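Histone-lysine N-methyltransferase family member SUVH9 (Arabidopsis thaliana, PDB 4NJ5) acts in gene silencing, lacks methyltransferase activity, and may instead bind methylated DNA and recruit RNA polymerase V to chromatin in RNA-directed DNA methylation. Local coordinates at residues R20-S25 / L427-A432; H96-P99 / I103-L106; F253-G258 / V262-F267; I322-N327 / P335-C340. One frame throughout, in Å; residues are numbered along the deposited sequence.

Interaction 1 of 4, residues R20-S25 / L427-A432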
loop_
_atom_site.group_PDB
_atom_site.type_symbol
_atom_site.label_atom_id
_atom_site.label_comp_id
_atom_site.label_asym_id
_atom_site.label_seq_id
_atom_site.Cartn_x
_atom_site.Cartn_y
_atom_site.Cartn_z
ATOM N N ARG A 20 -3.125 -7.413 -8.445
ATOM C CA ARG A 20 -2.274 -6.333 -7.964
ATOM C C ARG A 20 -0.913 -6.855 -7.513
ATOM O O ARG A 20 0.122 -6.213 -7.748
ATOM C CB ARG A 20 -2.968 -5.531 -6.857
ATOM C CG ARG A 20 -4.208 -4.784 -7.348
ATOM C CD ARG A 20 -4.583 -3.621 -6.440
ATOM N NE ARG A 20 -3.596 -2.544 -6.483
ATOM C CZ ARG A 20 -3.776 -1.344 -5.937
ATOM N NH1 ARG A 20 -4.912 -1.061 -5.312
ATOM N NH2 ARG A 20 -2.825 -0.424 -6.024
ATOM N N MET A 21 -0.914 -8.031 -6.889
ATOM C CA MET A 21 0.343 -8.663 -6.491
ATOM C C MET A 21 1.239 -8.935 -7.698
ATOM O O MET A 21 2.453 -8.667 -7.668
ATOM C CB MET A 21 0.078 -9.958 -5.730
ATOM C CG MET A 21 0.188 -9.824 -4.228
ATOM S SD MET A 21 0.236 -11.444 -3.449
ATOM C CE MET A 21 -1.441 -11.993 -3.760
ATOM N N ILE A 22 0.636 -9.459 -8.762
ATOM C CA ILE A 22 1.369 -9.683 -10.002
ATOM C C ILE A 22 1.915 -8.376 -10.569
ATOM O O ILE A 22 3.097 -8.286 -10.908
ATOM C CB ILE A 22 0.500 -10.376 -11.067
ATOM C CG1 ILE A 22 0.249 -11.835 -10.683
ATOM C CG2 ILE A 22 1.171 -10.306 -12.432
ATOM C CD1 ILE A 22 -0.520 -12.617 -11.732
ATOM N N TYR A 23 1.060 -7.360 -10.658
ATOM C CA TYR A 23 1.476 -6.078 -11.223
ATOM C C TYR A 23 2.679 -5.474 -10.488
ATOM O O TYR A 23 3.711 -5.177 -11.103
ATOM C CB TYR A 23 0.309 -5.086 -11.259
ATOM C CG TYR A 23 0.684 -3.738 -11.834
ATOM C CD1 TYR A 23 0.771 -3.545 -13.208
ATOM C CD2 TYR A 23 0.951 -2.661 -11.004
ATOM C CE1 TYR A 23 1.115 -2.315 -13.736
ATOM C CE2 TYR A 23 1.300 -1.428 -11.523
ATOM C CZ TYR A 23 1.379 -1.261 -12.888
ATOM O OH TYR A 23 1.725 -0.034 -13.400
ATOM N N ASP A 24 2.551 -5.312 -9.174
ATOM C CA ASP A 24 3.634 -4.720 -8.391
ATOM C C ASP A 24 4.913 -5.568 -8.380
ATOM O O ASP A 24 6.026 -5.021 -8.424
ATOM C CB ASP A 24 3.169 -4.387 -6.968
ATOM C CG ASP A 24 2.350 -3.107 -6.910
ATOM O OD1 ASP A 24 2.695 -2.149 -7.635
ATOM O OD2 ASP A 24 1.361 -3.057 -6.144
ATOM N N SER A 25 4.762 -6.892 -8.339
ATOM C CA SER A 25 5.931 -7.766 -8.431
ATOM C C SER A 25 6.659 -7.582 -9.761
ATOM O O SER A 25 7.890 -7.506 -9.801
ATOM C CB SER A 25 5.539 -9.231 -8.254
ATOM O OG SER A 25 5.003 -9.450 -6.965
ATOM N N LEU A 427 6.221 -14.321 -10.498
ATOM C CA LEU A 427 6.051 -13.781 -11.840
ATOM C C LEU A 427 5.754 -14.889 -12.837
ATOM O O LEU A 427 5.881 -14.693 -14.049
ATOM C CB LEU A 427 7.325 -13.057 -12.270
ATOM C CG LEU A 427 7.818 -11.956 -11.335
ATOM C CD1 LEU A 427 9.194 -11.486 -11.764
ATOM C CD2 LEU A 427 6.829 -10.810 -11.332
ATOM N N SER A 428 5.367 -16.054 -12.327
ATOM C CA SER A 428 5.177 -17.226 -13.177
ATOM C C SER A 428 3.991 -17.094 -14.135
ATOM O O SER A 428 3.897 -17.845 -15.105
ATOM C CB SER A 428 5.035 -18.495 -12.333
ATOM O OG SER A 428 3.753 -18.558 -11.727
ATOM N N GLN A 429 3.089 -16.153 -13.864
ATOM C CA GLN A 429 1.940 -15.933 -14.738
ATOM C C GLN A 429 2.266 -14.949 -15.858
ATOM O O GLN A 429 1.498 -14.801 -16.808
ATOM C CB GLN A 429 0.715 -15.465 -13.940
ATOM C CG GLN A 429 0.217 -16.435 -12.880
ATOM C CD GLN A 429 -1.300 -16.451 -12.748
ATOM O OE1 GLN A 429 -2.020 -16.241 -13.723
ATOM N NE2 GLN A 429 -1.790 -16.707 -11.535
ATOM N N VAL A 430 3.411 -14.287 -15.733
ATOM C CA VAL A 430 3.870 -13.328 -16.732
ATOM C C VAL A 430 5.081 -13.883 -17.485
ATOM O O VAL A 430 5.165 -13.792 -18.714
ATOM C CB VAL A 430 4.226 -11.970 -16.083
ATOM C CG1 VAL A 430 5.186 -11.171 -16.951
ATOM C CG2 VAL A 430 2.959 -11.176 -15.781
ATOM N N LEU A 431 6.011 -14.478 -16.741
ATOM C CA LEU A 431 7.220 -15.066 -17.320
ATOM C C LEU A 431 7.218 -16.590 -17.187
ATOM O O LEU A 431 7.276 -17.128 -16.080
ATOM C CB LEU A 431 8.464 -14.483 -16.645
ATOM C CG LEU A 431 8.559 -12.956 -16.645
ATOM C CD1 LEU A 431 9.678 -12.483 -15.736
ATOM C CD2 LEU A 431 8.759 -12.434 -18.059
ATOM N N ALA A 432 7.156 -17.278 -18.323
ATOM C CA ALA A 432 7.087 -18.737 -18.346
ATOM C C ALA A 432 8.313 -19.402 -17.722
ATOM O O ALA A 432 8.209 -20.467 -17.112
ATOM C CB ALA A 432 6.889 -19.232 -19.777
#
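Met-21 O is gripped twice by Ser-25, the residue that meets Leu-427 across the contact. Ser-25 N closes the ordinary helical bond, and Ser-25 OG reaches Met-21 O at 2.8 Å from the opposite face of the carbonyl plane, tilted 32° from it. The hydroxyl lies beside its own backbone N (chi1 -63°), which turns it back toward the preceding turn, and OG also bonds to Gly-425 N, just ahead of 427-432. CB and the carbonyl carbon of the same serine rest on Leu-427 CD2, Ser-25 C at 3.6 Å. One turn earlier, Ile-22 supplies two branches. Its CG2 meets Val-430 CG2 at 3.9 Å, while its extended arm carries CD1 against Gln-429 CB at 3.8 Å, the two side chains crossing at about a right angle. Leu-427 O receives both Val-430 N and Leu-431 N, a tight turn that brings 427, 429 and 430 round to the helix. Leu-427 and Val-430 also touch Phe-29 and Leu-26, respectively, so a loop of the SET region lies along helix 8-35. No hydrogen bond joins the two segments: the serine's polar end is satisfied by backbone, and the segments themselves meet mainly through carbon atoms.

Interaction 2 of 4, residues H96-P99 / I103-L106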
loop_
_atom_site.group_PDB
_atom_site.type_symbol
_atom_site.label_atom_id
_atom_site.label_comp_id
_atom_site.label_asym_id
_atom_site.label_seq_id
_atom_site.Cartn_x
_atom_site.Cartn_y
_atom_site.Cartn_z
ATOM N N HIS A 96 -9.870 2.519 -15.903
ATOM C CA HIS A 96 -9.725 3.572 -16.895
ATOM C C HIS A 96 -8.706 3.122 -17.926
ATOM O O HIS A 96 -7.566 2.811 -17.581
ATOM C CB HIS A 96 -9.261 4.862 -16.219
ATOM C CG HIS A 96 -9.440 6.086 -17.056
ATOM N ND1 HIS A 96 -8.555 6.446 -18.054
ATOM C CD2 HIS A 96 -10.392 7.049 -17.043
ATOM C CE1 HIS A 96 -8.958 7.566 -18.615
ATOM N NE2 HIS A 96 -10.073 7.957 -18.019
ATOM N N GLY A 97 -9.118 3.089 -19.191
ATOM C CA GLY A 97 -8.297 2.523 -20.245
ATOM C C GLY A 97 -7.437 3.493 -21.033
ATOM O O GLY A 97 -6.684 3.067 -21.906
ATOM N N HIS A 98 -7.539 4.788 -20.747
ATOM C CA HIS A 98 -6.707 5.776 -21.443
ATOM C C HIS A 98 -5.822 6.592 -20.493
ATOM O O HIS A 98 -6.249 7.616 -19.959
ATOM C CB HIS A 98 -7.556 6.692 -22.329
ATOM C CG HIS A 98 -8.017 6.046 -23.599
ATOM N ND1 HIS A 98 -9.151 5.266 -23.671
ATOM C CD2 HIS A 98 -7.492 6.059 -24.849
ATOM C CE1 HIS A 98 -9.307 4.829 -24.908
ATOM N NE2 HIS A 98 -8.313 5.296 -25.642
ATOM N N PRO A 99 -4.572 6.140 -20.301
ATOM C CA PRO A 99 -3.613 6.666 -19.318
ATOM C C PRO A 99 -3.175 8.129 -19.502
ATOM O O PRO A 99 -2.575 8.679 -18.582
ATOM C CB PRO A 99 -2.410 5.723 -19.460
ATOM C CG PRO A 99 -2.536 5.148 -20.824
ATOM C CD PRO A 99 -4.006 5.018 -21.068
ATOM N N ILE A 103 -11.077 11.393 -20.257
ATOM C CA ILE A 103 -12.275 10.611 -20.520
ATOM C C ILE A 103 -11.960 9.273 -21.173
ATOM O O ILE A 103 -11.301 9.220 -22.213
ATOM C CB ILE A 103 -13.246 11.371 -21.442
ATOM C CG1 ILE A 103 -13.555 12.756 -20.870
ATOM C CG2 ILE A 103 -14.522 10.560 -21.663
ATOM C CD1 ILE A 103 -14.039 13.741 -21.910
ATOM N N ASP A 104 -12.436 8.195 -20.561
ATOM C CA ASP A 104 -12.443 6.898 -21.222
ATOM C C ASP A 104 -13.881 6.561 -21.627
ATOM O O ASP A 104 -14.832 6.882 -20.904
ATOM C CB ASP A 104 -11.865 5.817 -20.311
ATOM C CG ASP A 104 -11.634 4.508 -21.041
ATOM O OD1 ASP A 104 -11.606 4.531 -22.289
ATOM O OD2 ASP A 104 -11.472 3.462 -20.375
ATOM N N PHE A 105 -14.046 5.922 -22.780
ATOM C CA PHE A 105 -15.390 5.647 -23.279
ATOM C C PHE A 105 -15.517 4.351 -24.084
ATOM O O PHE A 105 -14.533 3.804 -24.580
ATOM C CB PHE A 105 -15.922 6.831 -24.090
ATOM C CG PHE A 105 -15.054 7.213 -25.253
ATOM C CD1 PHE A 105 -15.293 6.687 -26.509
ATOM C CD2 PHE A 105 -14.001 8.098 -25.091
ATOM C CE1 PHE A 105 -14.499 7.034 -27.584
ATOM C CE2 PHE A 105 -13.200 8.449 -26.165
ATOM C CZ PHE A 105 -13.450 7.917 -27.411
ATOM N N LEU A 106 -16.708 3.820 -24.182
ATOM C CA LEU A 106 -16.943 2.566 -24.854
ATOM C C LEU A 106 -17.822 2.781 -26.073
ATOM O O LEU A 106 -18.904 3.250 -25.971
ATOM C CB LEU A 106 -17.625 1.659 -23.828
ATOM C CG LEU A 106 -18.240 0.346 -24.182
ATOM C CD1 LEU A 106 -17.139 -0.607 -24.505
ATOM C CD2 LEU A 106 -19.077 -0.161 -23.060
#
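Asp-104 meets two histidines with different parts of its side chain: CB with His-96, OD1 with His-98. Its CB lies over one face of the His-96 ring, 3.7 Å from the centroid and only 13° off the ring normal, a CH-pi contact in which the two side chains run past each other in opposite directions. With CG anti to the backbone N (chi1 -170°), the carboxylate continues beyond the imidazole toward the backbone of the loop, and its plane stands 51° from that ring. His-96 spends its NE2 on Gly-102 O, which probably helps fix the ring's rotation.

The His-98 ring is met at its edge instead. ND1 donates to Asp-104 OD1 at 2.9 Å, with the oxygen close to the imidazole plane but the nitrogen well above the carboxylate plane; the two planes are 66° apart. The loop after helix 87-92 thus folds back onto strand 103-106, which pairs antiparallel with strand 117-124 in the sheet of the SAD/SRA region, the kind of domain that reads methylated DNA in its relatives. Gly-97 N, from the residue between the two histidines, adds a bond of 2.7 Å to Asp-104 OD2, so each carboxylate oxygen takes a donor from the loop. Asp-104 OD1 also forms a salt bridge with Lys-69 NZ and receives a weak bond from Phe-105 N, next along the strand. Lys-69 NZ bonds in addition to Phe-105 O, and on the loop side Arg-87 NH2 bonds to His-98 O.

Interaction 3 of 4, residues F253-G258 / V262-F267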
loop_
_atom_site.group_PDB
_atom_site.type_symbol
_atom_site.label_atom_id
_atom_site.label_comp_id
_atom_site.label_asym_id
_atom_site.label_seq_id
_atom_site.Cartn_x
_atom_site.Cartn_y
_atom_site.Cartn_z
ATOM N N PHE A 253 -0.271 12.618 21.681
ATOM C CA PHE A 253 0.193 12.605 20.295
ATOM C C PHE A 253 1.485 11.819 20.077
ATOM O O PHE A 253 1.974 11.715 18.952
ATOM C CB PHE A 253 0.322 14.026 19.742
ATOM C CG PHE A 253 -0.970 14.591 19.226
ATOM C CD1 PHE A 253 -1.617 13.995 18.155
ATOM C CD2 PHE A 253 -1.535 15.715 19.806
ATOM C CE1 PHE A 253 -2.807 14.508 17.675
ATOM C CE2 PHE A 253 -2.723 16.234 19.332
ATOM C CZ PHE A 253 -3.361 15.629 18.264
ATOM N N ASP A 254 2.028 11.261 21.155
ATOM C CA ASP A 254 3.213 10.415 21.066
ATOM C C ASP A 254 3.355 9.527 22.303
ATOM O O ASP A 254 3.920 9.956 23.310
ATOM C CB ASP A 254 4.474 11.269 20.881
ATOM C CG ASP A 254 5.698 10.436 20.560
ATOM O OD1 ASP A 254 5.520 9.267 20.160
ATOM O OD2 ASP A 254 6.830 10.949 20.699
ATOM N N ILE A 255 2.830 8.303 22.232
ATOM C CA ILE A 255 2.943 7.344 23.331
ATOM C C ILE A 255 4.305 6.690 23.260
ATOM O O ILE A 255 4.826 6.202 24.258
ATOM C CB ILE A 255 1.862 6.256 23.268
ATOM C CG1 ILE A 255 2.020 5.423 21.996
ATOM C CG2 ILE A 255 0.492 6.871 23.351
ATOM C CD1 ILE A 255 1.147 4.179 21.981
ATOM N N SER A 256 4.883 6.685 22.064
ATOM C CA SER A 256 6.286 6.327 21.908
ATOM C C SER A 256 7.081 7.225 22.800
ATOM O O SER A 256 8.129 6.878 23.303
ATOM C CB SER A 256 6.719 6.499 20.466
ATOM O OG SER A 256 7.698 7.502 20.375
ATOM N N ASN A 257 6.572 8.429 22.949
ATOM C CA ASN A 257 7.110 9.362 23.932
ATOM C C ASN A 257 8.553 9.681 23.574
ATOM O O ASN A 257 9.478 9.590 24.401
ATOM C CB ASN A 257 6.977 8.793 25.369
ATOM C CG ASN A 257 6.567 9.823 26.371
ATOM O OD1 ASN A 257 5.401 9.886 26.778
ATOM N ND2 ASN A 257 7.514 10.672 26.758
ATOM N N GLY A 258 8.715 10.063 22.306
ATOM C CA GLY A 258 10.008 10.427 21.733
ATOM C C GLY A 258 10.990 9.265 21.577
ATOM O O GLY A 258 12.151 9.463 21.162
ATOM N N VAL A 262 9.383 9.134 14.885
ATOM C CA VAL A 262 8.117 9.756 14.523
ATOM C C VAL A 262 7.132 9.565 15.675
ATOM O O VAL A 262 7.215 8.578 16.407
ATOM C CB VAL A 262 7.547 9.173 13.211
ATOM C CG1 VAL A 262 8.304 9.726 12.016
ATOM C CG2 VAL A 262 7.600 7.652 13.230
ATOM N N PRO A 263 6.213 10.525 15.861
ATOM C CA PRO A 263 5.242 10.430 16.958
ATOM C C PRO A 263 4.220 9.323 16.725
ATOM O O PRO A 263 3.871 9.054 15.579
ATOM C CB PRO A 263 4.557 11.801 16.937
ATOM C CG PRO A 263 4.751 12.306 15.542
ATOM C CD PRO A 263 6.088 11.788 15.111
ATOM N N VAL A 264 3.763 8.681 17.798
ATOM C CA VAL A 264 2.731 7.655 17.689
ATOM C C VAL A 264 1.441 8.139 18.336
ATOM O O VAL A 264 1.366 8.278 19.555
ATOM C CB VAL A 264 3.158 6.328 18.344
ATOM C CG1 VAL A 264 2.074 5.273 18.151
ATOM C CG2 VAL A 264 4.475 5.849 17.759
ATOM N N TYR A 265 0.429 8.391 17.515
ATOM C CA TYR A 265 -0.817 8.973 18.003
ATOM C C TYR A 265 -1.616 8.005 18.864
ATOM O O TYR A 265 -1.575 6.794 18.658
ATOM C CB TYR A 265 -1.704 9.418 16.842
ATOM C CG TYR A 265 -1.256 10.660 16.106
ATOM C CD1 TYR A 265 -0.003 11.223 16.321
ATOM C CD2 TYR A 265 -2.101 11.272 15.195
ATOM C CE1 TYR A 265 0.390 12.362 15.637
ATOM C CE2 TYR A 265 -1.722 12.403 14.514
ATOM C CZ TYR A 265 -0.478 12.945 14.732
ATOM O OH TYR A 265 -0.116 14.076 14.040
ATOM N N LEU A 266 -2.354 8.553 19.822
ATOM C CA LEU A 266 -3.293 7.772 20.615
ATOM C C LEU A 266 -4.649 8.464 20.604
ATOM O O LEU A 266 -4.795 9.567 21.128
ATOM C CB LEU A 266 -2.797 7.615 22.051
ATOM C CG LEU A 266 -3.771 6.854 22.950
ATOM C CD1 LEU A 266 -3.920 5.422 22.462
ATOM C CD2 LEU A 266 -3.330 6.891 24.402
ATOM N N PHE A 267 -5.638 7.811 20.008
ATOM C CA PHE A 267 -6.936 8.430 19.779
ATOM C C PHE A 267 -8.068 7.609 20.377
ATOM O O PHE A 267 -8.076 6.387 20.277
ATOM C CB PHE A 267 -7.164 8.610 18.280
ATOM C CG PHE A 267 -8.430 9.335 17.945
ATOM C CD1 PHE A 267 -8.507 10.712 18.074
ATOM C CD2 PHE A 267 -9.543 8.643 17.491
ATOM C CE1 PHE A 267 -9.672 11.386 17.764
ATOM C CE2 PHE A 267 -10.710 9.311 17.177
ATOM C CZ PHE A 267 -10.774 10.686 17.315
#
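Hydrogen bonds, led by those of Asp-254, tie the turn at 253-258 to the strand that follows. Val-264 N donates to Asp-254 OD1 at 3.0 Å from above the carboxylate plane, and Ser-256 OG, also hydrogen-bonded to Glu-260 N, reaches the same oxygen at 2.8 Å on its syn side. Gly-258 N donates to Asp-254 OD2 at 2.6 Å, so both oxygens are engaged. The aspartate's CG stands anti to its N (chi1 -171°), which carries the carboxylate across to the backbone of 263-264. In return Ile-255 N donates to Val-264 O, lying in the carbonyl plane, while Asp-254 CA makes a C-H...O contact with that oxygen at 3.2 Å.

The aromatic contact is T-shaped: Phe-253 puts its edge over the centre of the Tyr-265 ring, planes 71° apart and centroids 4.9 Å apart. Tyr-250 stacks on Phe-253 and also meets Tyr-265, whose OH bonds to Leu-238 O.

Apolar contacts come from Ile-255 and Ser-256. Ile-255 CG1 lies against Val-264 CG1, its CG2 meets Leu-266 CB at 3.6 Å, and Ser-256 CB touches Val-264 CG2.

The turn begins the loop that joins strand 250-252 to its antiparallel neighbour 264-267, which also pairs with strand 363-367. Because one carboxylate accepts two backbone N-H groups and a hydroxyl, it probably fixes the turn's shape and stays ionised.

Interaction 4 of 4, residues I322-N327 / P335-C340. With ZN (zinc ion), chain B; ZN (zinc ion), chain C.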
loop_
_atom_site.group_PDB
_atom_site.type_symbol
_atom_site.label_atom_id
_atom_site.label_comp_id
_atom_site.label_asym_id
_atom_site.label_seq_id
_atom_site.Cartn_x
_atom_site.Cartn_y
_atom_site.Cartn_z
ATOM N N ILE A 322 19.359 -10.764 -2.102
ATOM C CA ILE A 322 19.145 -9.690 -1.144
ATOM C C ILE A 322 17.648 -9.443 -0.998
ATOM O O ILE A 322 16.940 -9.280 -1.988
ATOM C CB ILE A 322 19.840 -8.395 -1.595
ATOM C CG1 ILE A 322 21.344 -8.617 -1.747
ATOM C CG2 ILE A 322 19.581 -7.278 -0.599
ATOM C CD1 ILE A 322 22.080 -8.738 -0.431
ATOM N N ALA A 323 17.173 -9.420 0.243
ATOM C CA ALA A 323 15.740 -9.351 0.527
ATOM C C ALA A 323 15.012 -8.160 -0.105
ATOM O O ALA A 323 13.836 -8.265 -0.439
ATOM C CB ALA A 323 15.499 -9.377 2.026
ATOM N N TYR A 324 15.701 -7.035 -0.271
ATOM C CA TYR A 324 15.025 -5.804 -0.671
ATOM C C TYR A 324 15.528 -5.238 -1.989
ATOM O O TYR A 324 16.675 -5.469 -2.376
ATOM C CB TYR A 324 15.179 -4.735 0.413
ATOM C CG TYR A 324 15.073 -5.262 1.821
ATOM C CD1 TYR A 324 13.846 -5.343 2.465
ATOM C CD2 TYR A 324 16.202 -5.672 2.513
ATOM C CE1 TYR A 324 13.749 -5.818 3.759
ATOM C CE2 TYR A 324 16.117 -6.149 3.806
ATOM C CZ TYR A 324 14.889 -6.219 4.425
ATOM O OH TYR A 324 14.803 -6.698 5.715
ATOM N N ASP A 325 14.664 -4.488 -2.672
ATOM C CA ASP A 325 15.074 -3.747 -3.860
ATOM C C ASP A 325 15.765 -2.448 -3.442
ATOM O O ASP A 325 16.022 -2.239 -2.254
ATOM C CB ASP A 325 13.894 -3.496 -4.823
ATOM C CG ASP A 325 12.798 -2.600 -4.230
ATOM O OD1 ASP A 325 12.981 -2.007 -3.145
ATOM O OD2 ASP A 325 11.737 -2.475 -4.882
ATOM N N TYR A 326 16.054 -1.576 -4.401
ATOM C CA TYR A 326 16.750 -0.330 -4.086
ATOM C C TYR A 326 15.841 0.755 -3.511
ATOM O O TYR A 326 16.293 1.864 -3.234
ATOM C CB TYR A 326 17.519 0.190 -5.306
ATOM C CG TYR A 326 18.730 -0.650 -5.630
ATOM C CD1 TYR A 326 19.970 -0.370 -5.060
ATOM C CD2 TYR A 326 18.632 -1.738 -6.488
ATOM C CE1 TYR A 326 21.081 -1.144 -5.346
ATOM C CE2 TYR A 326 19.735 -2.518 -6.779
ATOM C CZ TYR A 326 20.957 -2.217 -6.207
ATOM O OH TYR A 326 22.054 -2.993 -6.500
ATOM N N ASN A 327 14.565 0.433 -3.326
ATOM C CA ASN A 327 13.619 1.380 -2.750
ATOM C C ASN A 327 13.253 0.971 -1.323
ATOM O O ASN A 327 12.400 1.590 -0.682
ATOM C CB ASN A 327 12.366 1.479 -3.622
ATOM C CG ASN A 327 11.587 2.760 -3.389
ATOM O OD1 ASN A 327 12.157 3.793 -3.035
ATOM N ND2 ASN A 327 10.273 2.699 -3.590
ATOM N N PRO A 335 12.347 -17.161 5.018
ATOM C CA PRO A 335 12.247 -17.578 6.426
ATOM C C PRO A 335 13.116 -16.743 7.365
ATOM O O PRO A 335 12.849 -16.676 8.567
ATOM C CB PRO A 335 12.754 -19.026 6.403
ATOM C CG PRO A 335 13.652 -19.093 5.211
ATOM C CD PRO A 335 13.046 -18.157 4.192
ATOM N N LEU A 336 14.146 -16.115 6.812
ATOM C CA LEU A 336 15.083 -15.335 7.606
ATOM C C LEU A 336 15.805 -14.313 6.738
ATOM O O LEU A 336 16.357 -14.650 5.691
ATOM C CB LEU A 336 16.100 -16.257 8.285
ATOM C CG LEU A 336 17.117 -15.606 9.223
ATOM C CD1 LEU A 336 16.416 -14.931 10.396
ATOM C CD2 LEU A 336 18.109 -16.644 9.711
ATOM N N ILE A 337 15.794 -13.062 7.177
ATOM C CA ILE A 337 16.501 -12.010 6.465
ATOM C C ILE A 337 17.769 -11.598 7.212
ATOM O O ILE A 337 17.720 -11.239 8.392
ATOM C CB ILE A 337 15.610 -10.773 6.250
ATOM C CG1 ILE A 337 14.342 -11.156 5.480
ATOM C CG2 ILE A 337 16.383 -9.687 5.517
ATOM C CD1 ILE A 337 13.384 -10.004 5.254
ATOM N N HIS A 338 18.903 -11.668 6.520
ATOM C CA HIS A 338 20.167 -11.187 7.068
ATOM C C HIS A 338 20.486 -9.804 6.509
ATOM O O HIS A 338 20.939 -9.674 5.369
ATOM C CB HIS A 338 21.311 -12.151 6.736
ATOM C CG HIS A 338 21.132 -13.529 7.293
ATOM N ND1 HIS A 338 21.631 -13.906 8.520
ATOM C CD2 HIS A 338 20.517 -14.623 6.783
ATOM C CE1 HIS A 338 21.328 -15.174 8.747
ATOM N NE2 HIS A 338 20.655 -15.631 7.708
ATOM N N GLU A 339 20.233 -8.772 7.306
ATOM C CA GLU A 339 20.600 -7.415 6.919
ATOM C C GLU A 339 22.069 -7.177 7.226
ATOM O O GLU A 339 22.663 -7.891 8.030
ATOM C CB GLU A 339 19.727 -6.379 7.636
ATOM C CG GLU A 339 18.327 -6.254 7.056
ATOM C CD GLU A 339 17.514 -5.137 7.686
ATOM O OE1 GLU A 339 18.088 -4.312 8.433
ATOM O OE2 GLU A 339 16.293 -5.086 7.425
ATOM N N CYS A 340 22.659 -6.179 6.581
ATOM C CA CYS A 340 24.035 -5.810 6.878
ATOM C C CYS A 340 24.129 -5.211 8.273
ATOM O O CYS A 340 23.207 -4.538 8.731
ATOM C CB CYS A 340 24.557 -4.823 5.845
ATOM S SG CYS A 340 24.571 -5.483 4.174
HETATM ZN ZN ZN B . 26.559 -6.761 4.275
HETATM ZN ZN ZN C . 25.136 -3.823 2.533
#
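The Tyr-324 ring and the Glu-339 carboxylate meet with their planes 73° apart, the two side chains crossing at about a right angle. Over one face of the ring, toward its rim, sits Ala-323 CB, 3.7 Å above the plane; Ile-337 CG2 and Glu-339 OE2 approach obliquely at the phenol end. Tyr-324 OH gives Glu-339 OE2 a weak hydrogen bond of 2.8 Å; the stronger partner of OE2 is Thr-355 OG1, so the tyrosine bond is an addition to it. An extended chain beyond CG (chi2 -175°) lets the glutamate reach over to the phenol.

Ile-337 fills the corner between Ala-323 and Tyr-324. Its CG2 touches Ala-323 CB at 3.6 Å and Tyr-324 OH at 3.4 Å, and CD1 lies close to the same two groups. This buried polar pair therefore sits against an aliphatic patch. Strand 469-475, whose Val-474 touches both Ile-337 and Glu-339, lies in a sheet of the SET region, with 337-338 parallel to it at the edge.

Next along the chain, Cys-340 SG bridges two zinc ions at 2.4 Å each. Cys-302, Cys-314 and Cys-344 complete one site, and Cys-308, Cys-346 and Cys-350 the other. With a third zinc ion bound by Cys-302, Cys-304, Cys-308 and Cys-312, this forms the triangular three-zinc, nine-cysteine cluster characteristic of pre-SET domains.

Only interaction 4 contains metal ligands; the others lie away from the annotated zinc sites. Interaction 1 spans most of the chain, bringing an N-terminal helix to the SET region, and the other three close within the 401 residues it encloses. It comes near two of them without touching: nearest atoms are about 9 Å from interaction 2 and about 7 Å from interaction 4. The same helix 8-35 also reaches Asp-325 and Tyr-326 of interaction 4 through Met-28 and Met-32. Interactions 2 and 3 sit on opposite sides of the chain's centre, their centres 43 Å apart. Interactions 3 and 4 share the pre-SET region, yet their centres are 28 Å apart.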